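Long-range contacts in putative N-acetylmuramoyl-L-alanine amidase,autolysin cwp6 (Peptoclostridium difficile, PDB 5J72), which probably hydrolyses the bond between N-acetylmuramoyl groups and L-alanine in peptidoglycan, as a zinc-dependent autolysin carried on a cell-wall-binding module: residues Leu70-Leu75 with Asp103-Gln108; Glu109-Asp114 with Ser129-Lys134. One frame throughout, in Å; residues are numbered along the deposited sequence.

Strand 106-113 is common to both contacts. Contact 1 pairs its start with strand 72-82, within the N-terminal domain; contact 2 pairs its far end with strand 128-135, which in turn runs parallel to strand 411-418. Read in series, the two pairings lead from the N-terminal domain toward the CWB2 part of the chain, their centres about 17 Å apart. They meet loosely where Asn71 ND2 lies 3.8 Å from Glu109 OE2, a packing contact. Neither includes the zinc ligands His460, Glu477 and His530. Metals lie nearer: the Tyr104 side chain is about 7 Å from a bound calcium ion, and that of Ala130 about 9 Å from a sodium ion.

Contact 1 (Leu70-Leu75 with Asp103-Gln108); sequences LNVWEL and DYDVTQ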
# COMPACT_ATOMS: atom_id res chain seq x y z
N LEU A 70 -31.42 -11.18 -0.36
CA LEU A 70 -30.58 -10.85 -1.54
C LEU A 70 -29.67 -9.66 -1.18
O LEU A 70 -29.83 -8.99 -0.15
CB LEU A 70 -31.38 -10.50 -2.84
CG LEU A 70 -32.43 -11.55 -3.21
CD1 LEU A 70 -33.13 -11.28 -4.57
CD2 LEU A 70 -31.68 -12.85 -3.28
N ASN A 71 -28.66 -9.43 -2.01
CA ASN A 71 -27.74 -8.34 -1.69
C ASN A 71 -27.17 -7.71 -2.95
O ASN A 71 -26.02 -7.21 -2.94
CB ASN A 71 -26.58 -8.87 -0.77
CG ASN A 71 -25.61 -9.81 -1.48
OD1 ASN A 71 -25.94 -10.43 -2.50
ND2 ASN A 71 -24.35 -9.93 -1.02
N VAL A 72 -27.96 -7.71 -4.03
CA VAL A 72 -27.47 -7.05 -5.26
C VAL A 72 -28.50 -5.97 -5.63
O VAL A 72 -29.69 -6.30 -5.82
CB VAL A 72 -27.31 -8.05 -6.41
CG1 VAL A 72 -26.89 -7.27 -7.69
CG2 VAL A 72 -26.25 -9.12 -6.04
N TRP A 73 -28.07 -4.73 -5.72
CA TRP A 73 -28.91 -3.62 -6.10
C TRP A 73 -28.98 -3.59 -7.62
O TRP A 73 -27.93 -3.53 -8.27
CB TRP A 73 -28.28 -2.30 -5.61
CG TRP A 73 -28.29 -2.20 -4.15
CD1 TRP A 73 -27.23 -2.33 -3.30
CD2 TRP A 73 -29.46 -2.00 -3.32
NE1 TRP A 73 -27.67 -2.27 -1.98
CE2 TRP A 73 -29.04 -2.06 -1.97
CE3 TRP A 73 -30.82 -1.76 -3.59
CZ2 TRP A 73 -29.93 -1.90 -0.90
CZ3 TRP A 73 -31.72 -1.60 -2.53
CH2 TRP A 73 -31.27 -1.67 -1.20
N GLU A 74 -30.19 -3.63 -8.19
CA GLU A 74 -30.37 -3.67 -9.66
C GLU A 74 -31.06 -2.42 -10.10
O GLU A 74 -32.07 -2.02 -9.52
CB GLU A 74 -31.25 -4.89 -10.02
CG GLU A 74 -30.50 -6.17 -9.63
CD GLU A 74 -31.21 -7.48 -10.06
OE1 GLU A 74 -32.04 -7.45 -10.93
OE2 GLU A 74 -30.91 -8.52 -9.48
N LEU A 75 -30.53 -1.78 -11.12
CA LEU A 75 -31.12 -0.51 -11.60
C LEU A 75 -32.48 -0.77 -12.26
O LEU A 75 -32.58 -1.64 -13.13
CB LEU A 75 -30.15 0.10 -12.68
CG LEU A 75 -30.68 1.43 -13.28
CD1 LEU A 75 -30.85 2.56 -12.29
CD2 LEU A 75 -29.68 1.82 -14.43
N ASP A 103 -24.99 -4.76 -16.16
CA ASP A 103 -23.66 -4.15 -16.04
C ASP A 103 -23.59 -3.16 -14.85
O ASP A 103 -22.48 -2.77 -14.44
CB ASP A 103 -23.35 -3.28 -17.27
CG ASP A 103 -23.20 -4.07 -18.54
OD1 ASP A 103 -23.19 -3.44 -19.60
OD2 ASP A 103 -23.11 -5.31 -18.48
N TYR A 104 -24.74 -2.71 -14.32
CA TYR A 104 -24.72 -1.74 -13.22
C TYR A 104 -25.04 -2.39 -11.85
O TYR A 104 -25.16 -1.66 -10.88
CB TYR A 104 -25.72 -0.59 -13.48
CG TYR A 104 -25.45 -0.03 -14.85
CD1 TYR A 104 -26.28 -0.35 -15.92
CD2 TYR A 104 -24.28 0.70 -15.11
CE1 TYR A 104 -25.96 0.01 -17.22
CE2 TYR A 104 -23.94 1.07 -16.43
CZ TYR A 104 -24.79 0.70 -17.48
OH TYR A 104 -24.46 0.92 -18.79
N ASP A 105 -25.16 -3.70 -11.77
CA ASP A 105 -25.50 -4.33 -10.46
C ASP A 105 -24.43 -4.05 -9.42
O ASP A 105 -23.23 -4.15 -9.74
CB ASP A 105 -25.51 -5.84 -10.65
CG ASP A 105 -26.75 -6.36 -11.35
OD1 ASP A 105 -27.64 -5.56 -11.68
OD2 ASP A 105 -26.81 -7.56 -11.58
N VAL A 106 -24.82 -3.73 -8.20
CA VAL A 106 -23.85 -3.42 -7.15
C VAL A 106 -24.08 -4.37 -6.01
O VAL A 106 -25.25 -4.48 -5.58
CB VAL A 106 -24.04 -1.93 -6.72
CG1 VAL A 106 -23.24 -1.65 -5.45
CG2 VAL A 106 -23.60 -1.01 -7.87
N THR A 107 -23.03 -5.09 -5.57
CA THR A 107 -23.19 -6.07 -4.50
C THR A 107 -22.88 -5.43 -3.15
O THR A 107 -21.80 -4.81 -2.96
CB THR A 107 -22.25 -7.27 -4.78
OG1 THR A 107 -22.59 -7.79 -6.05
CG2 THR A 107 -22.42 -8.36 -3.73
N GLN A 108 -23.80 -5.58 -2.20
CA GLN A 108 -23.61 -5.05 -0.84
C GLN A 108 -23.24 -6.21 0.05
O GLN A 108 -24.06 -7.06 0.41
CB GLN A 108 -24.90 -4.37 -0.35
CG GLN A 108 -24.75 -3.74 1.04
CD GLN A 108 -25.91 -2.81 1.29
OE1 GLN A 108 -26.31 -2.04 0.43
NE2 GLN A 108 -26.45 -2.81 2.53
O HOH W 1 -26.91 -1.07 -8.95
O HOH W 2 -29.90 -6.06 -13.29
O HOH W 3 -28.23 -3.06 -12.31
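Trp73 CG sits beside its backbone N, anti to the carbonyl carbon (chi1 -67°), while Gln108 runs out extended, CG opposite its backbone N (chi1 -178°), and the two side chains meet at the indole nitrogen. Trp73 NE1 donates to Gln108 OE1 at 2.8 Å. The oxygen sits near the ring plane, but the N-H comes from above the amide's carbonyl plane, 41° out of it. Glutamine suits this buried place because OE1 satisfies the indole while NE2 donates to the carbonyl of Lys65. The Trp73 side chain also packs on Cys39, Met42 and Leu44, and its ring meets that of Tyr63.

Behind these side chains lies an antiparallel beta ladder of the N-terminal domain. Trp73 and Val106 form a hydrogen-bonded pair, with Trp73 N 2.8 Å from Val106 O and Val106 N 3.1 Å from Trp73 O; Val72 and Thr107 are the adjoining non-hydrogen-bonded pair, and Gln108 N donates to Asn71 O at 2.9 Å. Val72 CG1 rests 3.6 Å from Asp105 CB.

The Glu74 and Asp105 side chains run alongside one another in the same direction, their like charges probably offset by Lys102, which forms salt bridges to both. At the end of the ladder one water donates to Tyr104 O and, as a second donor, to Trp73 O; another accepts from Leu75 N and donates to Asp105 OD1.

Contact 2 (Glu109-Asp114 with Ser129-Lys134); sequences EFIISD and SAPVKK
Ile112 and Ser129 face each other as an antiparallel hydrogen-bonded pair, the bridge that joins the two segments. Ser129 N donates to Ile112 O at 2.8 Å, and Ile112 N returns a bond of 3.0 Å to Ser129 O. Both are somewhat bent. Ser129 O also receives the CA-H of Ile111, at 3.4 Å from Ile111 CA.

The side chains of the pair touch as well. Ile112 CG1 and Ser129 OG each sit between their own backbone N and carbonyl carbon (chi1 61° and 54°), and CG1 comes within 3.3 Å of OG. Serine's short side chain lets the isoleucine's CG1 come close against its hydroxyl, which is joined to a water 2.9 Å from OG; that water also donates weakly to Ile112 O.

Past the bridge the pairing gives way to Pro131, whose nitrogen has no hydrogen to donate. The ring instead offers carbon: Pro131 CB packs 3.6 Å from Glu109 CB, and CD lies alongside the Phe110 carbonyl. The Glu109 chain bends at chi2 (-86°), turning its carboxylate aside from the ring, toward a water that donates both to OE1 and to Val132 O.

The next shell belongs to neighbouring elements. Ser129 packs on Asn428, Ala431 and Ser432 of helix 424-433; Pro131 and Lys133 make backbone bonds with Val415 of strand 411-418, and Glu109 makes one with Val12. Strand 128-135 thus lies between the N-terminal domain's strand 106-113 and the CWB2 strand 411-418.

A single bridge with two bent bonds makes a short join, supplemented by two water links, one of them weak. Because proline cannot continue the ladder through its nitrogen, carbon packing against Glu109 and a water take over there.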
# COMPACT_ATOMS: atom_id res chain seq x y z
N GLU A 109 -21.97 -6.25 0.46
CA GLU A 109 -21.49 -7.34 1.32
C GLU A 109 -21.52 -6.87 2.77
O GLU A 109 -21.85 -5.72 3.05
CB GLU A 109 -20.02 -7.64 0.99
CG GLU A 109 -19.79 -7.84 -0.48
CD GLU A 109 -20.05 -9.30 -0.90
OE1 GLU A 109 -19.68 -9.67 -2.02
OE2 GLU A 109 -20.63 -10.06 -0.11
N PHE A 110 -21.17 -7.75 3.70
CA PHE A 110 -21.13 -7.36 5.10
C PHE A 110 -19.96 -8.00 5.83
O PHE A 110 -19.41 -8.99 5.34
CB PHE A 110 -22.48 -7.68 5.82
CG PHE A 110 -22.80 -9.15 5.88
CD1 PHE A 110 -23.57 -9.75 4.90
CD2 PHE A 110 -22.34 -9.93 6.94
CE1 PHE A 110 -23.87 -11.10 4.96
CE2 PHE A 110 -22.63 -11.29 6.99
CZ PHE A 110 -23.39 -11.87 6.00
N ILE A 111 -19.56 -7.43 6.95
CA ILE A 111 -18.43 -7.95 7.77
C ILE A 111 -18.75 -9.35 8.21
O ILE A 111 -19.83 -9.56 8.79
CB ILE A 111 -18.28 -7.00 8.97
CG1 ILE A 111 -17.56 -5.72 8.49
CG2 ILE A 111 -17.47 -7.71 10.10
CD1 ILE A 111 -17.82 -4.53 9.49
N ILE A 112 -17.86 -10.28 7.99
CA ILE A 112 -18.16 -11.64 8.38
C ILE A 112 -17.46 -12.01 9.69
O ILE A 112 -16.53 -11.32 10.13
CB ILE A 112 -17.79 -12.66 7.28
CG1 ILE A 112 -16.32 -12.62 6.97
CG2 ILE A 112 -18.64 -12.38 6.01
CD1 ILE A 112 -16.03 -13.44 5.70
N SER A 113 -17.94 -13.08 10.32
CA SER A 113 -17.40 -13.56 11.58
C SER A 113 -16.87 -14.96 11.35
O SER A 113 -17.60 -15.77 10.80
CB SER A 113 -18.50 -13.55 12.64
OG SER A 113 -19.01 -12.24 12.85
N ASP A 114 -15.64 -15.27 11.73
CA ASP A 114 -15.17 -16.64 11.44
C ASP A 114 -14.08 -17.13 12.36
O ASP A 114 -14.08 -18.31 12.73
CB ASP A 114 -14.59 -16.77 9.99
N SER A 129 -14.18 -9.80 9.97
CA SER A 129 -13.29 -9.31 8.93
C SER A 129 -14.06 -8.56 7.85
O SER A 129 -15.22 -8.90 7.57
CB SER A 129 -12.51 -10.44 8.31
OG SER A 129 -13.31 -11.51 7.82
N ALA A 130 -13.42 -7.51 7.28
CA ALA A 130 -14.02 -6.75 6.17
C ALA A 130 -14.21 -7.69 5.03
O ALA A 130 -13.40 -8.60 4.84
CB ALA A 130 -13.08 -5.60 5.78
N PRO A 131 -15.28 -7.56 4.23
CA PRO A 131 -15.43 -8.50 3.11
C PRO A 131 -14.27 -8.39 2.07
O PRO A 131 -13.79 -7.28 1.81
CB PRO A 131 -16.79 -8.09 2.48
CG PRO A 131 -16.96 -6.59 2.90
CD PRO A 131 -16.41 -6.62 4.32
N VAL A 132 -13.86 -9.51 1.50
CA VAL A 132 -12.77 -9.53 0.54
C VAL A 132 -13.30 -9.82 -0.84
O VAL A 132 -14.05 -10.80 -1.03
CB VAL A 132 -11.79 -10.64 1.00
CG1 VAL A 132 -10.71 -10.95 -0.03
CG2 VAL A 132 -11.15 -10.23 2.33
N LYS A 133 -12.92 -8.99 -1.82
CA LYS A 133 -13.29 -9.26 -3.21
C LYS A 133 -12.00 -9.68 -3.92
O LYS A 133 -11.07 -8.88 -4.00
CB LYS A 133 -13.92 -7.98 -3.81
CG LYS A 133 -14.11 -8.13 -5.33
CD LYS A 133 -15.38 -8.90 -5.63
CE LYS A 133 -15.56 -9.08 -7.14
NZ LYS A 133 -16.65 -10.04 -7.41
N LYS A 134 -11.90 -10.89 -4.42
CA LYS A 134 -10.66 -11.32 -5.06
C LYS A 134 -10.70 -11.07 -6.60
O LYS A 134 -11.65 -11.48 -7.25
CB LYS A 134 -10.43 -12.80 -4.78
CG LYS A 134 -9.11 -13.28 -5.34
CD LYS A 134 -8.79 -14.66 -4.87
CE LYS A 134 -7.39 -15.01 -5.31
NZ LYS A 134 -7.19 -16.48 -5.29
O HOH W 4 -16.80 -11.09 -2.42
O HOH W 5 -13.74 -13.18 10.17